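PDB 2R5S: thioredoxin domain-containing protein from Vibrio parahaemolyticus, which is of unknown function but, as a thioredoxin-family protein, may reduce protein disulfides, this chain being its helical tetratricopeptide-repeat portion. Local coordinates for residues K81-L84 and H85-A89; E93-R96 and L97-E100. One frame throughout, in Å; residues are numbered along the deposited sequence.

Interaction 1. Residues K81-L84 and H85-A89; sequences KLEL and HQQAA. With EDO (1,2-ethanediol), chain E.
Glu83 reaches along the last turns of helix 73-88, in the tetratricopeptide-repeat portion of the protein, and its carboxylate is shared between the amides of Gln86 and Gln87. The two bonds differ in geometry. Gln87 NE2 lies 2.8 Å from Glu83 OE1, uses that oxygen's anti lone pair, and its amide plane is turned 86° from the carboxylate. Gln86 NE2, by contrast, comes to Glu83 OE2 at 3.1 Å from above the carboxylate plane, although the oxygen stays close to the plane of the amide; the N-H points at it fairly straight, at 164°. A bend at chi2 in Glu83 turns the carboxylate toward the C-terminal side, alongside the next turn, where each oxygen finds its own donor. Gln86 takes the sterically tight chi1 of 55°, between backbone N and carbonyl carbon, which lays its CG against Leu82 O and brings OE1 to 3.6 Å from Leu82 CG. Helical i to i+4 backbone bonds run beneath. On another side of the helix, His85 stacks with Phe56 of helix 56-63, and an ethanediol, probably from the crystallisation liquor, sets its C1 at the imidazole edge, 3.1 Å from His85 ND1.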
# COMPACT_ATOMS: atom_id res chain seq x y z
N LYS A 81 1.49 9.02 12.83
CA LYS A 81 0.53 8.36 11.92
C LYS A 81 0.94 6.93 11.60
O LYS A 81 0.09 6.05 11.64
CB LYS A 81 0.31 9.15 10.65
CG LYS A 81 -0.73 10.38 10.89
CD LYS A 81 -0.80 11.23 9.57
CE LYS A 81 -2.00 12.07 9.62
NZ LYS A 81 -2.21 12.54 8.19
N LEU A 82 2.24 6.72 11.34
CA LEU A 82 2.72 5.40 11.01
C LEU A 82 2.57 4.50 12.21
O LEU A 82 2.22 3.36 12.09
CB LEU A 82 4.19 5.47 10.55
CG LEU A 82 4.83 4.19 10.02
CD1 LEU A 82 4.03 3.81 8.72
CD2 LEU A 82 6.33 4.35 9.73
N GLU A 83 2.80 5.02 13.40
CA GLU A 83 2.67 4.20 14.62
C GLU A 83 1.22 3.85 14.92
O GLU A 83 0.92 2.71 15.21
CB GLU A 83 3.31 4.89 15.79
CG GLU A 83 3.07 4.09 17.10
CD GLU A 83 3.78 2.67 17.11
OE1 GLU A 83 3.23 1.72 17.74
OE2 GLU A 83 4.89 2.51 16.51
N LEU A 84 0.29 4.79 14.83
CA LEU A 84 -1.12 4.41 14.90
C LEU A 84 -1.54 3.38 13.79
O LEU A 84 -2.22 2.43 14.10
CB LEU A 84 -1.94 5.67 14.82
CG LEU A 84 -1.79 6.64 15.97
CD1 LEU A 84 -2.60 7.86 15.60
CD2 LEU A 84 -2.31 5.99 17.27
N HIS A 85 -1.10 3.54 12.53
CA HIS A 85 -1.53 2.61 11.49
C HIS A 85 -1.04 1.21 11.81
O HIS A 85 -1.75 0.21 11.59
CB HIS A 85 -1.04 3.02 10.07
CG HIS A 85 -1.83 4.16 9.48
ND1 HIS A 85 -3.21 4.12 9.39
CD2 HIS A 85 -1.45 5.38 9.03
CE1 HIS A 85 -3.65 5.27 8.90
NE2 HIS A 85 -2.60 6.05 8.68
N GLN A 86 0.18 1.13 12.32
CA GLN A 86 0.79 -0.18 12.47
C GLN A 86 0.27 -0.92 13.71
O GLN A 86 0.28 -2.16 13.74
CB GLN A 86 2.31 -0.14 12.35
CG GLN A 86 3.06 0.81 13.26
CD GLN A 86 4.47 1.20 12.70
OE1 GLN A 86 4.80 0.88 11.55
NE2 GLN A 86 5.28 1.92 13.52
N GLN A 87 -0.24 -0.18 14.69
CA GLN A 87 -0.97 -0.81 15.78
C GLN A 87 -2.31 -1.35 15.27
O GLN A 87 -2.72 -2.44 15.64
CB GLN A 87 -1.22 0.14 16.96
CG GLN A 87 -0.01 0.89 17.41
CD GLN A 87 -0.12 1.50 18.82
OE1 GLN A 87 -1.22 1.82 19.35
NE2 GLN A 87 1.04 1.69 19.43
N ALA A 88 -2.96 -0.59 14.39
CA ALA A 88 -4.28 -0.98 13.88
C ALA A 88 -4.25 -2.24 13.01
O ALA A 88 -5.28 -2.88 12.79
CB ALA A 88 -4.95 0.18 13.14
N ALA A 89 -3.05 -2.60 12.54
CA ALA A 89 -2.85 -3.74 11.65
C ALA A 89 -2.74 -5.09 12.40
O ALA A 89 -2.85 -6.14 11.79
CB ALA A 89 -1.62 -3.51 10.77
C1 EDO E . -4.80 1.45 9.49
O1 EDO E . -3.90 0.32 9.68
C2 EDO E . -6.17 1.12 10.07
O2 EDO E . -7.25 1.64 9.29

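Interaction 2. Residues E93-R96 and L97-E100; sequences ELKR and LEQE
Lys95 and Glu98 form a close salt bridge along helix 92-103, a helix of the tetratricopeptide-repeat region. Lys95 NZ stands 2.6 Å from Glu98 OE2 and approaches from above the carboxylate plane, 40° out of it. The same ammonium group also donates to Gln99 OE1 at 3.1 Å, here nearly in line with the amide C=O. Bends at chi2, chi3 and chi4 curl the lysine forward along the helix, toward its C-terminal end, which is how one nitrogen serves residues three and four places on. The other carboxylate oxygen of Glu98 pairs with Arg123, so this acid joins two basic residues.

The second charged group is a network of Glu93, Arg96 and Glu100. Its link to Glu100 is electrostatic alone: Glu100 OE1 is 3.3 Å from Arg96 NH1 but well out of the guanidinium plane, with no N-H aimed at it, and the two flat groups are 76° apart. Arg96 NH2 also bridges to Glu93 OE2, at a separation too short to be taken literally.

Nonpolar packing accompanies the network. Leu97 CD2 rests 4.1 Å from Glu93 CG, while the leucine as a whole is buried and packs on Leu114 of helix 108-120. Leu94, also buried, packs separately toward that helix, against Gln117 and Tyr118.

Backbone bonds complete the turn, each i to i+4; Leu97 N meets Glu93 O at 3.2 Å and is almost straight (176°). Lys95 is thus held by two adjacent residues of the next turn, and the carboxylate of Glu98 would probably favour its charged form, while Arg96 sits between acids one turn before and one turn after it, which partly offset its positive charge.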
# COMPACT_ATOMS: atom_id res chain seq x y z
N GLU A 93 -9.53 -8.91 15.96
CA GLU A 93 -10.32 -9.35 14.83
C GLU A 93 -9.45 -10.05 13.81
O GLU A 93 -9.77 -11.15 13.40
CB GLU A 93 -11.04 -8.19 14.15
CG GLU A 93 -12.16 -8.69 13.27
CD GLU A 93 -13.23 -9.43 14.11
OE1 GLU A 93 -13.59 -8.95 15.23
OE2 GLU A 93 -13.71 -10.50 13.65
N LEU A 94 -8.34 -9.43 13.42
CA LEU A 94 -7.51 -10.01 12.36
C LEU A 94 -7.03 -11.35 12.77
O LEU A 94 -7.11 -12.31 11.99
CB LEU A 94 -6.34 -9.10 11.98
CG LEU A 94 -6.84 -7.84 11.25
CD1 LEU A 94 -5.73 -6.80 11.26
CD2 LEU A 94 -7.32 -8.16 9.83
N LYS A 95 -6.54 -11.40 14.01
CA LYS A 95 -6.12 -12.62 14.69
C LYS A 95 -7.12 -13.78 14.57
O LYS A 95 -6.76 -14.88 14.11
CB LYS A 95 -5.81 -12.33 16.17
CG LYS A 95 -4.39 -12.74 16.56
CD LYS A 95 -3.37 -12.09 15.59
CE LYS A 95 -2.16 -13.02 15.17
NZ LYS A 95 -2.39 -14.06 14.07
N ARG A 96 -8.38 -13.53 14.98
CA ARG A 96 -9.41 -14.57 14.91
C ARG A 96 -9.70 -15.10 13.49
O ARG A 96 -9.73 -16.31 13.28
CB ARG A 96 -10.69 -14.15 15.62
CG ARG A 96 -11.43 -12.97 15.08
CD ARG A 96 -12.88 -12.90 15.68
NE ARG A 96 -13.77 -13.92 15.15
CZ ARG A 96 -14.40 -13.85 13.97
NH1 ARG A 96 -15.16 -14.86 13.57
NH2 ARG A 96 -14.28 -12.80 13.16
N LEU A 97 -9.88 -14.20 12.53
CA LEU A 97 -10.11 -14.60 11.14
C LEU A 97 -8.91 -15.44 10.61
O LEU A 97 -9.10 -16.47 9.92
CB LEU A 97 -10.41 -13.37 10.32
CG LEU A 97 -11.84 -12.80 10.05
CD1 LEU A 97 -12.97 -13.32 10.88
CD2 LEU A 97 -11.83 -11.30 10.10
N GLU A 98 -7.70 -15.05 11.01
CA GLU A 98 -6.47 -15.80 10.70
C GLU A 98 -6.44 -17.23 11.23
O GLU A 98 -6.14 -18.15 10.48
CB GLU A 98 -5.23 -15.06 11.20
CG GLU A 98 -4.61 -14.18 10.16
CD GLU A 98 -3.69 -13.13 10.75
OE1 GLU A 98 -3.04 -12.43 9.96
OE2 GLU A 98 -3.62 -12.99 11.99
N GLN A 99 -6.74 -17.41 12.53
CA GLN A 99 -6.80 -18.75 13.15
C GLN A 99 -7.92 -19.57 12.52
O GLN A 99 -7.78 -20.76 12.23
CB GLN A 99 -7.03 -18.70 14.69
CG GLN A 99 -6.20 -17.68 15.50
CD GLN A 99 -4.78 -17.49 14.98
OE1 GLN A 99 -4.34 -16.36 14.68
NE2 GLN A 99 -4.05 -18.60 14.86
N GLU A 100 -9.05 -18.91 12.32
CA GLU A 100 -10.20 -19.45 11.62
C GLU A 100 -9.95 -19.89 10.17
O GLU A 100 -10.51 -20.87 9.71
CB GLU A 100 -11.33 -18.42 11.68
CG GLU A 100 -12.48 -18.80 10.83
CD GLU A 100 -13.75 -18.07 11.17
OE1 GLU A 100 -13.74 -16.82 11.31
OE2 GLU A 100 -14.78 -18.75 11.26

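In the fold
From the N terminus, interaction 1 comes first, on the final turns of helix 73-88, and interaction 2 follows on helix 92-103 after a short connection. Each joins residues within one continuous helical segment, so neither closes a loop, and the two lie in series without nesting or crossing. Their centres are about 18 Å apart, yet they touch where Leu94 CD1 packs against Ala89 O. Residues 81-89 lean on helices 40-52 and 56-63, whereas residues 93-100 pack on helix 108-120. Arg123 offers a second link, since it hydrogen-bonds Ala89 O and forms a salt bridge with Glu98, tying the C-terminal side of interaction 1 to helix 92-103.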